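Local coordinates for protein arabinogalactan endo-1,4-beta-galactosidase (Ignisphaera aggregans, PDB 7OSK) that probably hydrolyses internal beta-1,4-galactosidic linkages in arabinogalactan, through the calcium-binding GH53 catalytic domain of a longer archaeal enzyme, at residues A59-E64 / P360-K365. Residues are numbered along the deposited sequence; the frame is centred on the assembly and turned at random.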
ATOM      1  N   ALA A  59      11.272  -3.622   2.827  1.00 21.10           N
ATOM      2  CA  ALA A  59      12.180  -4.733   2.555  1.00 17.99           C
ATOM      3  C   ALA A  59      13.567  -4.269   2.100  1.00 20.18           C
ATOM      4  O   ALA A  59      14.568  -4.707   2.663  1.00 19.94           O
ATOM      5  CB  ALA A  59      11.569  -5.674   1.521  1.00 16.74           C
ATOM      6  N   PRO A  60      13.636  -3.380   1.091  1.00 20.87           N
ATOM      7  CA  PRO A  60      14.953  -2.988   0.572  1.00 18.90           C
ATOM      8  C   PRO A  60      15.905  -2.464   1.644  1.00 18.97           C
ATOM      9  O   PRO A  60      17.088  -2.795   1.610  1.00 20.80           O
ATOM     10  CB  PRO A  60      14.613  -1.885  -0.437  1.00 18.34           C
ATOM     11  CG  PRO A  60      13.226  -2.185  -0.860  1.00 18.36           C
ATOM     12  CD  PRO A  60      12.549  -2.686   0.376  1.00 19.12           C
ATOM     13  N   TRP A  61      15.395  -1.670   2.582  1.00 18.24           N
ATOM     14  CA  TRP A  61      16.213  -1.141   3.670  1.00 19.60           C
ATOM     15  C   TRP A  61      16.690  -2.261   4.592  1.00 19.59           C
ATOM     16  O   TRP A  61      17.852  -2.293   4.991  1.00 18.40           O
ATOM     17  CB  TRP A  61      15.423  -0.095   4.461  1.00 19.89           C
ATOM     18  CG  TRP A  61      16.159   0.502   5.631  1.00 17.77           C
ATOM     19  CD1 TRP A  61      15.856   0.349   6.951  1.00 17.36           C
ATOM     20  CD2 TRP A  61      17.312   1.352   5.581  1.00 17.92           C
ATOM     21  NE1 TRP A  61      16.745   1.049   7.725  1.00 16.12           N
ATOM     22  CE2 TRP A  61      17.650   1.674   6.909  1.00 16.97           C
ATOM     23  CE3 TRP A  61      18.093   1.871   4.541  1.00 21.56           C
ATOM     24  CZ2 TRP A  61      18.735   2.490   7.229  1.00 17.38           C
ATOM     25  CZ3 TRP A  61      19.170   2.682   4.861  1.00 19.06           C
ATOM     26  CH2 TRP A  61      19.480   2.983   6.194  1.00 17.40           C
ATOM     27  N   ILE A  62      15.786  -3.181   4.917  1.00 20.71           N
ATOM     28  CA  ILE A  62      16.104  -4.323   5.771  1.00 18.19           C
ATOM     29  C   ILE A  62      17.250  -5.156   5.190  1.00 20.17           C
ATOM     30  O   ILE A  62      18.154  -5.569   5.915  1.00 19.61           O
ATOM     31  CB  ILE A  62      14.864  -5.226   5.976  1.00 19.12           C
ATOM     32  CG1 ILE A  62      13.800  -4.473   6.780  1.00 21.25           C
ATOM     33  CG2 ILE A  62      15.241  -6.527   6.686  1.00 18.82           C
ATOM     34  CD1 ILE A  62      12.471  -5.206   6.921  1.00 21.61           C
ATOM     35  N   ILE A  63      17.201  -5.401   3.884  1.00 19.87           N
ATOM     36  CA  ILE A  63      18.214  -6.210   3.212  1.00 19.37           C
ATOM     37  C   ILE A  63      19.580  -5.524   3.246  1.00 20.43           C
ATOM     38  O   ILE A  63      20.615  -6.184   3.372  1.00 19.63           O
ATOM     39  CB  ILE A  63      17.817  -6.497   1.745  1.00 18.32           C
ATOM     40  CG1 ILE A  63      16.464  -7.213   1.692  1.00 19.72           C
ATOM     41  CG2 ILE A  63      18.883  -7.344   1.049  1.00 18.81           C
ATOM     42  CD1 ILE A  63      15.868  -7.320   0.301  1.00 19.21           C
ATOM     43  N   GLU A  64      19.581  -4.199   3.136  1.00 19.49           N
ATOM     44  CA  GLU A  64      20.821  -3.433   3.139  1.00 21.17           C
ATOM     45  C   GLU A  64      21.516  -3.518   4.493  1.00 19.86           C
ATOM     46  O   GLU A  64      22.742  -3.468   4.572  1.00 22.54           O
ATOM     47  CB  GLU A  64      20.548  -1.969   2.777  1.00 23.21           C
ATOM     48  CG  GLU A  64      20.181  -1.757   1.311  1.00 27.64           C
ATOM     49  CD  GLU A  64      19.831  -0.314   0.989  1.00 29.68           C
ATOM     50  OE1 GLU A  64      20.105   0.565   1.833  1.00 34.96           O
ATOM     51  OE2 GLU A  64      19.285  -0.061  -0.107  1.00 23.74           O
ATOM     52  N   PRO A 360      17.370  -4.655  13.758  1.00 22.60           N
ATOM     53  CA  PRO A 360      17.996  -3.412  14.221  1.00 21.42           C
ATOM     54  C   PRO A 360      18.218  -2.413  13.089  1.00 21.30           C
ATOM     55  O   PRO A 360      18.889  -2.735  12.106  1.00 21.03           O
ATOM     56  CB  PRO A 360      19.331  -3.890  14.799  1.00 17.82           C
ATOM     57  CG  PRO A 360      19.076  -5.282  15.222  1.00 18.53           C
ATOM     58  CD  PRO A 360      18.119  -5.841  14.212  1.00 22.60           C
ATOM     59  N   GLY A 361      17.646  -1.220  13.230  1.00 19.66           N
ATOM     60  CA  GLY A 361      17.813  -0.166  12.246  1.00 21.55           C
ATOM     61  C   GLY A 361      16.645  -0.040  11.285  1.00 17.82           C
ATOM     62  O   GLY A 361      16.522   0.966  10.585  1.00 19.74           O
ATOM     63  N   ALA A 362      15.789  -1.057  11.258  1.00 19.14           N
ATOM     64  CA  ALA A 362      14.646  -1.086  10.347  1.00 19.80           C
ATOM     65  C   ALA A 362      13.339  -0.822  11.089  1.00 20.56           C
ATOM     66  O   ALA A 362      12.331  -1.482  10.843  1.00 20.52           O
ATOM     67  CB  ALA A 362      14.579  -2.423   9.628  1.00 18.21           C
ATOM     68  N   GLY A 363      13.362   0.142  12.003  1.00 20.34           N
ATOM     69  CA  GLY A 363      12.168   0.520  12.733  1.00 19.41           C
ATOM     70  C   GLY A 363      11.282   1.436  11.911  1.00 19.93           C
ATOM     71  O   GLY A 363      11.568   1.710  10.745  1.00 19.68           O
ATOM     72  N   TRP A 364      10.202   1.910  12.522  1.00 19.74           N
ATOM     73  CA  TRP A 364       9.270   2.814  11.855  1.00 21.18           C
ATOM     74  C   TRP A 364       9.844   4.223  11.779  1.00 21.38           C
ATOM     75  O   TRP A 364       9.327   5.085  11.066  1.00 20.70           O
ATOM     76  CB  TRP A 364       7.935   2.845  12.596  1.00 21.95           C
ATOM     77  CG  TRP A 364       7.946   3.773  13.771  1.00 23.49           C
ATOM     78  CD1 TRP A 364       8.485   3.537  15.002  1.00 23.51           C
ATOM     79  CD2 TRP A 364       7.394   5.093  13.822  1.00 23.97           C
ATOM     80  NE1 TRP A 364       8.304   4.629  15.816  1.00 22.79           N
ATOM     81  CE2 TRP A 364       7.635   5.597  15.115  1.00 23.22           C
ATOM     82  CE3 TRP A 364       6.718   5.896  12.900  1.00 23.27           C
ATOM     83  CZ2 TRP A 364       7.223   6.865  15.507  1.00 22.18           C
ATOM     84  CZ3 TRP A 364       6.310   7.155  13.294  1.00 23.41           C
ATOM     85  CH2 TRP A 364       6.566   7.625  14.584  1.00 21.03           C
ATOM     86  N   LYS A 365      10.918   4.446  12.526  1.00 22.00           N
ATOM     87  CA  LYS A 365      11.523   5.761  12.654  1.00 20.21           C
ATOM     88  C   LYS A 365      12.986   5.577  13.020  1.00 18.74           C
ATOM     89  O   LYS A 365      13.348   4.583  13.649  1.00 19.18           O
ATOM     90  CB  LYS A 365      10.790   6.585  13.717  1.00 21.66           C
ATOM     91  CG  LYS A 365      11.243   8.027  13.845  1.00 20.33           C
ATOM     92  CD  LYS A 365      10.425   8.757  14.902  1.00 20.52           C
ATOM     93  CE  LYS A 365      10.830  10.218  15.015  1.00 21.76           C
ATOM     94  NZ  LYS A 365       9.982  10.962  15.985  1.00 22.14           N
TER
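Trp61 and Ala362 meet at the C-terminal end of the closed, eight-stranded parallel barrel of this GH53 domain, a TIM barrel, where the short helix 59-65 that follows the first strand faces the long loop after the last, 346-352. The contact thus joins the beginning and end of the barrel sequence. Trp61 reaches over with its indole edge: CG stands anti to the backbone N (chi1 179°), which carries the pyrrole side of the ring to the loop. There Trp61 NE1 donates to Gly361 O at 2.9 Å, nearly straight at 171°. The acceptor lies in the indole plane, yet seen from the peptide the donor sits well above the carbonyl plane. Next to this bond, Trp61 CD1 packs against Ala362 CA at 3.9 Å, again edge-on. A phenylalanine in place of this tryptophan would probably leave Gly361 O without this donor and the loop less firmly tied to the helix. Gly361 takes a positive phi (99°) at which a CB would collide with the carbonyl O of Pro360, so the turn calls for glycine. The methyl of Ala362 points at the helix and is met by both Trp61 and Ile62. The calcium site is close by: the side chain of Asn370, one of its ligands, is about 6 Å from that of Ile62. The CA atoms of helix and loop come nearest at Ile62 and Ala362, where Ile62 CG1 touches Ala362 CB at 3.6 Å.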